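Local coordinates for geranyltranstransferase (Enterococcus faecalis, PDB 3P8L), which probably makes farnesyl diphosphate by condensing isopentenyl diphosphate with geranyl diphosphate, using magnesium, as a member of the FPP/GGPP synthase family, at residues A[18-23]-A[72-77]; A[78-83]-A[190-195]; A[127-132]-A[148-153]. One frame throughout, in Å; residues are numbered along the deposited sequence.

Interaction 1: residues A[18-23]-A[72-77]; sequences LPLVEK and QDYQVA
V21 packs against A77 and the rim of Y74, while L20 lies across the tyrosine ring; these side chains join helix 13-31 to helix 71-92 in the all-helical prenyl synthase fold. L20 CB sits 4.0 Å from the centroid of the Y74 ring, 22° off the normal and displaced toward the rim near CD1 and CE1, a CH-pi contact over the face. Further out on the same side chain, L20 CD1 follows the ring to its phenol end and comes within 3.5 Å of Y74 CZ. The two side chains cross obliquely. V21 approaches Y74 at about a right angle, with CG2 close to the ring plane and 3.9 Å from Y74 CD1. Its CG1 stands anti to the backbone N (chi1 -177°), which puts both methyls against the next turn of helix 71-92: each packs on A77 CB.

The short helical segments cross at -70° with their axes 8.6 Å apart, and the CA atoms of V21 and Y74 approach to 5.2 Å. P55 and L59 of helix 53-64 also touch V21, P55 reaching A77 and L59 reaching Y74. L20 is exposed while V21 and A77 are buried, so the contact runs from the surface inward. The ring is pinned at its polar end as well, where Y74 OH hydrogen-bonds to H17 ND1, one turn before L20 on the same helix.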
loop_
_atom_site.group_PDB
_atom_site.type_symbol
_atom_site.label_atom_id
_atom_site.label_comp_id
_atom_site.label_asym_id
_atom_site.label_seq_id
_atom_site.Cartn_x
_atom_site.Cartn_y
_atom_site.Cartn_z
ATOM N N LEU A 18 23.350 5.858 1.724
ATOM C CA LEU A 18 22.066 6.553 1.490
ATOM C C LEU A 18 21.793 7.050 0.060
ATOM O O LEU A 18 20.678 6.884 -0.404
ATOM C CB LEU A 18 21.788 7.663 2.520
ATOM C CG LEU A 18 21.515 7.165 3.938
ATOM C CD1 LEU A 18 21.289 8.370 4.843
ATOM C CD2 LEU A 18 20.319 6.172 3.959
ATOM N N PRO A 19 22.804 7.624 -0.651
ATOM C CA PRO A 19 22.555 7.942 -2.074
ATOM C C PRO A 19 22.125 6.776 -2.974
ATOM O O PRO A 19 21.422 6.988 -3.983
ATOM C CB PRO A 19 23.893 8.479 -2.550
ATOM C CG PRO A 19 24.467 9.121 -1.335
ATOM C CD PRO A 19 24.046 8.267 -0.174
ATOM N N LEU A 20 22.516 5.559 -2.621
ATOM C CA LEU A 20 22.094 4.408 -3.409
ATOM C C LEU A 20 20.631 4.059 -3.104
ATOM O O LEU A 20 19.919 3.536 -3.963
ATOM C CB LEU A 20 23.003 3.198 -3.132
ATOM C CG LEU A 20 24.507 3.506 -3.252
ATOM C CD1 LEU A 20 25.358 2.302 -2.953
ATOM C CD2 LEU A 20 24.778 3.944 -4.634
ATOM N N VAL A 21 20.194 4.334 -1.877
ATOM C CA VAL A 21 18.797 4.137 -1.525
ATOM C C VAL A 21 17.952 5.164 -2.293
ATOM O O VAL A 21 16.944 4.798 -2.913
ATOM C CB VAL A 21 18.568 4.240 -0.014
ATOM C CG1 VAL A 21 17.101 3.965 0.335
ATOM C CG2 VAL A 21 19.477 3.243 0.726
ATOM N N GLU A 22 18.386 6.431 -2.278
ATOM C CA GLU A 22 17.689 7.474 -3.037
ATOM C C GLU A 22 17.629 7.114 -4.532
ATOM O O GLU A 22 16.581 7.230 -5.161
ATOM C CB GLU A 22 18.336 8.849 -2.818
ATOM C CG GLU A 22 17.692 9.952 -3.642
ATOM C CD GLU A 22 17.868 11.340 -3.057
ATOM O OE1 GLU A 22 18.352 12.221 -3.797
ATOM O OE2 GLU A 22 17.505 11.552 -1.877
ATOM N N LYS A 23 18.737 6.632 -5.080
ATOM C CA LYS A 23 18.771 6.194 -6.484
ATOM C C LYS A 23 17.737 5.093 -6.804
ATOM O O LYS A 23 17.013 5.196 -7.789
ATOM C CB LYS A 23 20.191 5.747 -6.887
ATOM C CG LYS A 23 20.368 5.546 -8.387
ATOM C CD LYS A 23 21.664 4.816 -8.720
ATOM C CE LYS A 23 22.024 4.972 -10.191
ATOM N NZ LYS A 23 20.915 4.583 -11.121
ATOM N N GLN A 72 19.355 -5.961 -3.078
ATOM C CA GLN A 72 18.133 -6.200 -2.291
ATOM C C GLN A 72 18.079 -5.480 -0.953
ATOM O O GLN A 72 16.982 -5.183 -0.460
ATOM C CB GLN A 72 17.866 -7.693 -2.067
ATOM C CG GLN A 72 18.951 -8.436 -1.290
ATOM C CD GLN A 72 19.933 -9.142 -2.205
ATOM O OE1 GLN A 72 20.408 -8.580 -3.200
ATOM N NE2 GLN A 72 20.237 -10.392 -1.877
ATOM N N ASP A 73 19.245 -5.205 -0.367
ATOM C CA ASP A 73 19.325 -4.417 0.865
ATOM C C ASP A 73 18.886 -2.983 0.588
ATOM O O ASP A 73 18.100 -2.431 1.351
ATOM C CB ASP A 73 20.726 -4.422 1.484
ATOM C CG ASP A 73 21.278 -5.841 1.685
ATOM O OD1 ASP A 73 22.501 -6.029 1.548
ATOM O OD2 ASP A 73 20.491 -6.758 1.967
ATOM N N TYR A 74 19.384 -2.413 -0.507
ATOM C CA TYR A 74 18.997 -1.073 -0.935
ATOM C C TYR A 74 17.541 -1.008 -1.356
ATOM O O TYR A 74 16.885 -0.001 -1.101
ATOM C CB TYR A 74 19.888 -0.547 -2.062
ATOM C CG TYR A 74 21.351 -0.433 -1.670
ATOM C CD1 TYR A 74 21.770 0.521 -0.749
ATOM C CD2 TYR A 74 22.314 -1.290 -2.225
ATOM C CE1 TYR A 74 23.115 0.627 -0.374
ATOM C CE2 TYR A 74 23.662 -1.202 -1.856
ATOM C CZ TYR A 74 24.045 -0.243 -0.930
ATOM O OH TYR A 74 25.354 -0.126 -0.576
ATOM N N GLN A 75 17.054 -2.074 -1.993
ATOM C CA GLN A 75 15.660 -2.194 -2.387
ATOM C C GLN A 75 14.716 -2.210 -1.192
ATOM O O GLN A 75 13.710 -1.488 -1.205
ATOM C CB GLN A 75 15.439 -3.403 -3.307
ATOM C CG GLN A 75 16.047 -3.165 -4.691
ATOM C CD GLN A 75 16.003 -4.380 -5.588
ATOM O OE1 GLN A 75 16.158 -5.507 -5.129
ATOM N NE2 GLN A 75 15.785 -4.152 -6.876
ATOM N N VAL A 76 15.042 -3.010 -0.168
ATOM C CA VAL A 76 14.276 -3.042 1.081
ATOM C C VAL A 76 14.298 -1.680 1.786
ATOM O O VAL A 76 13.264 -1.224 2.281
ATOM C CB VAL A 76 14.746 -4.176 2.044
ATOM C CG1 VAL A 76 14.049 -4.107 3.419
ATOM C CG2 VAL A 76 14.455 -5.555 1.433
ATOM N N ALA A 77 15.481 -1.050 1.834
ATOM C CA ALA A 77 15.652 0.254 2.453
ATOM C C ALA A 77 14.778 1.306 1.734
ATOM O O ALA A 77 14.131 2.105 2.383
ATOM C CB ALA A 77 17.139 0.685 2.472
#

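Interaction 2: residues A[78-83]-A[190-195]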
loop_
_atom_site.group_PDB
_atom_site.type_symbol
_atom_site.label_atom_id
_atom_site.label_comp_id
_atom_site.label_asym_id
_atom_site.label_seq_id
_atom_site.Cartn_x
_atom_site.Cartn_y
_atom_site.Cartn_z
ATOM N N ALA A 78 14.741 1.229 0.407
ATOM C CA ALA A 78 13.987 2.142 -0.440
ATOM C C ALA A 78 12.467 1.993 -0.277
ATOM O O ALA A 78 11.750 3.003 -0.176
ATOM C CB ALA A 78 14.425 1.962 -1.898
ATOM N N SER A 79 12.002 0.742 -0.225
ATOM C CA SER A 79 10.591 0.427 0.019
ATOM C C SER A 79 10.112 1.017 1.350
ATOM O O SER A 79 9.052 1.660 1.414
ATOM C CB SER A 79 10.366 -1.088 0.001
ATOM O OG SER A 79 10.440 -1.597 -1.317
ATOM N N LEU A 80 10.903 0.827 2.404
ATOM C CA LEU A 80 10.581 1.408 3.713
ATOM C C LEU A 80 10.539 2.946 3.698
ATOM O O LEU A 80 9.608 3.571 4.257
ATOM C CB LEU A 80 11.572 0.902 4.770
ATOM C CG LEU A 80 11.430 1.406 6.200
ATOM C CD1 LEU A 80 10.068 1.058 6.770
ATOM C CD2 LEU A 80 12.567 0.860 7.099
ATOM N N GLU A 81 11.528 3.563 3.039
ATOM C CA GLU A 81 11.552 5.014 2.938
ATOM C C GLU A 81 10.384 5.573 2.086
ATOM O O GLU A 81 9.911 6.685 2.355
ATOM C CB GLU A 81 12.913 5.519 2.466
ATOM C CG GLU A 81 13.095 7.035 2.535
ATOM C CD GLU A 81 13.027 7.635 3.958
ATOM O OE1 GLU A 81 12.807 6.933 4.986
ATOM O OE2 GLU A 81 13.202 8.852 4.036
ATOM N N MET A 82 9.903 4.780 1.125
ATOM C CA MET A 82 8.696 5.082 0.341
ATOM C C MET A 82 7.438 5.128 1.215
ATOM O O MET A 82 6.609 6.045 1.057
ATOM C CB MET A 82 8.535 4.147 -0.881
ATOM C CG MET A 82 9.641 4.341 -2.004
ATOM S SD MET A 82 9.615 3.057 -3.304
ATOM C CE MET A 82 8.099 3.482 -4.167
ATOM N N ILE A 83 7.319 4.164 2.139
ATOM C CA ILE A 83 6.237 4.118 3.112
ATOM C C ILE A 83 6.299 5.368 3.986
ATOM O O ILE A 83 5.287 6.061 4.166
ATOM C CB ILE A 83 6.292 2.850 4.030
ATOM C CG1 ILE A 83 6.034 1.564 3.252
ATOM C CG2 ILE A 83 5.334 2.990 5.215
ATOM C CD1 ILE A 83 4.603 1.336 2.831
ATOM N N ILE A 190 10.176 1.480 12.657
ATOM C CA ILE A 190 11.530 1.378 13.244
ATOM C C ILE A 190 11.798 -0.098 13.524
ATOM O O ILE A 190 12.876 -0.604 13.177
ATOM C CB ILE A 190 11.703 2.233 14.531
ATOM C CG1 ILE A 190 11.430 3.722 14.255
ATOM C CG2 ILE A 190 13.119 2.061 15.151
ATOM C CD1 ILE A 190 12.288 4.341 13.198
ATOM N N GLU A 191 10.798 -0.775 14.112
ATOM C CA GLU A 191 10.897 -2.211 14.366
ATOM C C GLU A 191 11.071 -2.992 13.070
ATOM O O GLU A 191 11.947 -3.872 12.991
ATOM C CB GLU A 191 9.718 -2.719 15.212
ATOM C CG GLU A 191 9.893 -2.452 16.708
ATOM C CD GLU A 191 8.578 -2.409 17.466
ATOM O OE1 GLU A 191 7.522 -2.587 16.826
ATOM O OE2 GLU A 191 8.601 -2.189 18.697
ATOM N N PHE A 192 10.284 -2.645 12.040
ATOM C CA PHE A 192 10.481 -3.257 10.729
ATOM C C PHE A 192 11.916 -3.075 10.237
ATOM O O PHE A 192 12.494 -4.013 9.688
ATOM C CB PHE A 192 9.514 -2.723 9.649
ATOM C CG PHE A 192 9.800 -3.287 8.283
ATOM C CD1 PHE A 192 9.296 -4.532 7.922
ATOM C CD2 PHE A 192 10.634 -2.612 7.381
ATOM C CE1 PHE A 192 9.570 -5.066 6.673
ATOM C CE2 PHE A 192 10.934 -3.155 6.147
ATOM C CZ PHE A 192 10.394 -4.392 5.791
ATOM N N ALA A 193 12.489 -1.879 10.391
ATOM C CA ALA A 193 13.835 -1.648 9.849
ATOM C C ALA A 193 14.858 -2.637 10.449
ATOM O O ALA A 193 15.681 -3.201 9.726
ATOM C CB ALA A 193 14.287 -0.223 10.084
ATOM N N LEU A 194 14.783 -2.835 11.760
ATOM C CA LEU A 194 15.684 -3.765 12.480
ATOM C C LEU A 194 15.455 -5.245 12.135
ATOM O O LEU A 194 16.422 -5.987 11.867
ATOM C CB LEU A 194 15.612 -3.522 13.994
ATOM C CG LEU A 194 16.569 -2.488 14.619
ATOM C CD1 LEU A 194 17.994 -2.996 14.607
ATOM C CD2 LEU A 194 16.479 -1.092 13.973
ATOM N N ILE A 195 14.181 -5.650 12.124
ATOM C CA ILE A 195 13.741 -6.961 11.649
ATOM C C ILE A 195 14.249 -7.237 10.256
ATOM O O ILE A 195 14.856 -8.288 10.019
ATOM C CB ILE A 195 12.181 -7.101 11.689
ATOM C CG1 ILE A 195 11.692 -7.156 13.135
ATOM C CG2 ILE A 195 11.690 -8.324 10.903
ATOM C CD1 ILE A 195 10.198 -7.262 13.257
#
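F192 and A193, neighbours on helix 175-200, receive a single side chain from helix 71-92, that of L80, which divides its two methyls between them. F192 comes first: its CD2 lies 3.8 Å from L80 CD1, which approaches the ring obliquely, while L80 CD2 lies in the ring plane at the edge, 4.0 Å from the same F192 CD2. The phenylalanine reaches toward helix 71-92 with CG anti to its own backbone N (chi1 176°), and the leucine and the phenylalanine lie alongside each other, pointing opposite ways. At A193 the partner is L80 CD2, 3.6 Å from A193 CB and also close to A193 CA, so this methyl rests on the helix backbone as well as on the small side chain. The CA atoms of L80 and A193 are 7.6 Å apart, a gap that L80 bridges.

Beyond the pair, R54 and V58 of helix 53-64 also touch L80, placing it where three helices of the prenyl synthase bundle meet; the centre of the contact is about 5 Å from the centre of the chain. No hydrogen bond or charge pair links the two segments: the join is wholly apolar, held by dispersion and by the exclusion of water from three buried residues.

Interaction 3: residues A[127-132]-A[148-153]; sequences GAFQLL and QLAKAA
The F129 ring has L149 over one face and A150 at its edge. L149 CD2 stands 4.0 Å above the ring plane, offset toward the rim, and makes a CH-pi contact 4.3 Å from the F129 centroid, 23° off the normal. At the rim, F129 CZ pushes against the backbone of the facing helix, 3.6 Å from A150 CA, while A150 N lies in the ring plane. A150 CB is tilted out of that plane, to the side away from L149, 3.7 Å from F129 CZ. The ring also belongs to the dimer interface: it meets F129 of the second subunit, the two planes nearly parallel, and A150 packs on Q130 of that subunit.

L149 is shared between two residues of helix 114-133. Its CG is anti to the backbone N (chi1 -173°), which carries the branch across the gap between the helices; there L149 CD2 touches F129 and also lies 3.8 Å from L132 CD2, one turn after F129. L132 and L149 thus meet methyl to methyl, on the side of the ring that L149 covers.

The segments run antiparallel, at 163° between their directions. Their axes are 11.4 Å apart, a wide spacing for packed helices, and it is the long side chains of F129, L132 and L149 that span it. F192 of helix 175-200 also touches L149. Away from the ring, Q130 NE2 hydrogen-bonds to Q156 OE1 of the second subunit. All four touching residues are buried. This is an antiparallel helix pair linked by a short connection, one of the up-and-down neighbours that build the all-alpha prenyl synthase bundle, and here it also contributes to the subunit interface of the homodimer.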
loop_
_atom_site.group_PDB
_atom_site.type_symbol
_atom_site.label_atom_id
_atom_site.label_comp_id
_atom_site.label_asym_id
_atom_site.label_seq_id
_atom_site.Cartn_x
_atom_site.Cartn_y
_atom_site.Cartn_z
ATOM N N GLY A 127 3.581 1.680 -4.362
ATOM C CA GLY A 127 4.939 1.575 -4.905
ATOM C C GLY A 127 5.912 0.856 -3.995
ATOM O O GLY A 127 6.745 0.098 -4.454
ATOM N N ALA A 128 5.825 1.126 -2.701
ATOM C CA ALA A 128 6.670 0.441 -1.725
ATOM C C ALA A 128 6.499 -1.089 -1.798
ATOM O O ALA A 128 7.494 -1.837 -1.816
ATOM C CB ALA A 128 6.343 0.938 -0.360
ATOM N N PHE A 129 5.241 -1.537 -1.860
ATOM C CA PHE A 129 4.923 -2.952 -2.027
ATOM C C PHE A 129 5.311 -3.441 -3.409
ATOM O O PHE A 129 5.818 -4.550 -3.531
ATOM C CB PHE A 129 3.462 -3.273 -1.655
ATOM C CG PHE A 129 3.226 -3.203 -0.170
ATOM C CD1 PHE A 129 3.658 -4.229 0.666
ATOM C CD2 PHE A 129 2.683 -2.078 0.400
ATOM C CE1 PHE A 129 3.495 -4.152 2.032
ATOM C CE2 PHE A 129 2.511 -1.986 1.777
ATOM C CZ PHE A 129 2.922 -3.016 2.591
ATOM N N GLN A 130 5.136 -2.616 -4.442
ATOM C CA GLN A 130 5.566 -3.059 -5.771
ATOM C C GLN A 130 7.078 -3.306 -5.860
ATOM O O GLN A 130 7.513 -4.373 -6.325
ATOM C CB GLN A 130 5.124 -2.109 -6.884
ATOM C CG GLN A 130 5.373 -2.695 -8.274
ATOM C CD GLN A 130 4.802 -1.863 -9.411
ATOM O OE1 GLN A 130 4.503 -0.681 -9.254
ATOM N NE2 GLN A 130 4.661 -2.481 -10.571
ATOM N N LEU A 131 7.864 -2.325 -5.410
ATOM C CA LEU A 131 9.316 -2.461 -5.376
ATOM C C LEU A 131 9.766 -3.723 -4.624
ATOM O O LEU A 131 10.543 -4.518 -5.166
ATOM C CB LEU A 131 9.998 -1.200 -4.812
ATOM C CG LEU A 131 11.532 -1.327 -4.650
ATOM C CD1 LEU A 131 12.253 -1.583 -5.992
ATOM C CD2 LEU A 131 12.122 -0.111 -3.929
ATOM N N LEU A 132 9.267 -3.908 -3.408
ATOM C CA LEU A 132 9.551 -5.094 -2.610
ATOM C C LEU A 132 9.184 -6.430 -3.309
ATOM O O LEU A 132 9.969 -7.397 -3.272
ATOM C CB LEU A 132 8.897 -4.975 -1.230
ATOM C CG LEU A 132 9.376 -5.875 -0.088
ATOM C CD1 LEU A 132 10.910 -5.807 0.084
ATOM C CD2 LEU A 132 8.698 -5.468 1.216
ATOM N N GLN A 148 5.727 -8.394 6.971
ATOM C CA GLN A 148 6.209 -7.558 8.057
ATOM C C GLN A 148 6.025 -6.055 7.744
ATOM O O GLN A 148 5.670 -5.266 8.626
ATOM C CB GLN A 148 7.670 -7.890 8.374
ATOM C CG GLN A 148 7.870 -9.246 9.116
ATOM C CD GLN A 148 7.210 -9.283 10.473
ATOM O OE1 GLN A 148 7.425 -8.403 11.305
ATOM N NE2 GLN A 148 6.395 -10.308 10.712
ATOM N N LEU A 149 6.246 -5.673 6.495
ATOM C CA LEU A 149 6.068 -4.262 6.113
ATOM C C LEU A 149 4.620 -3.858 6.245
ATOM O O LEU A 149 4.327 -2.816 6.846
ATOM C CB LEU A 149 6.597 -3.979 4.702
ATOM C CG LEU A 149 6.618 -2.506 4.254
ATOM C CD1 LEU A 149 7.565 -1.657 5.102
ATOM C CD2 LEU A 149 7.013 -2.443 2.793
ATOM N N ALA A 150 3.717 -4.706 5.740
ATOM C CA ALA A 150 2.273 -4.469 5.860
ATOM C C ALA A 150 1.801 -4.466 7.299
ATOM O O ALA A 150 0.968 -3.632 7.653
ATOM C CB ALA A 150 1.479 -5.468 5.028
ATOM N N LYS A 151 2.331 -5.389 8.119
ATOM C CA LYS A 151 2.061 -5.391 9.554
ATOM C C LYS A 151 2.492 -4.071 10.192
ATOM O O LYS A 151 1.733 -3.477 10.934
ATOM C CB LYS A 151 2.746 -6.581 10.257
ATOM C CG LYS A 151 2.443 -6.688 11.752
ATOM C CD LYS A 151 2.881 -8.046 12.309
ATOM C CE LYS A 151 2.570 -8.155 13.799
ATOM N NZ LYS A 151 3.121 -6.997 14.566
ATOM N N ALA A 152 3.707 -3.611 9.885
ATOM C CA ALA A 152 4.219 -2.388 10.474
ATOM C C ALA A 152 3.505 -1.120 9.959
ATOM O O ALA A 152 3.210 -0.208 10.720
ATOM C CB ALA A 152 5.747 -2.279 10.247
ATOM N N ALA A 153 3.228 -1.087 8.667
ATOM C CA ALA A 153 2.733 0.118 8.015
ATOM C C ALA A 153 1.220 0.274 8.055
ATOM O O ALA A 153 0.721 1.394 7.962
ATOM C CB ALA A 153 3.240 0.167 6.548
#

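All three contacts lie inside one helical bundle. Helix 71-92 carries segments of interactions 1 and 2, whose centres are 11 Å apart; V21 CG1 of the first packs on A78 N of the second. Interactions 2 and 3 are closer, 8 Å between centres, and F192 CE1 packs on L149 N. Interactions 1 and 3 stand 15 Å apart, yet V76 still packs on L132. Along the chain, interaction 1 closes before the others open, and interaction 3 is nested within the loop closed by interaction 2. Helix 71-92 therefore ties the N-terminal helix 13-31 to the core, while interaction 3 carries the packing on to the second subunit.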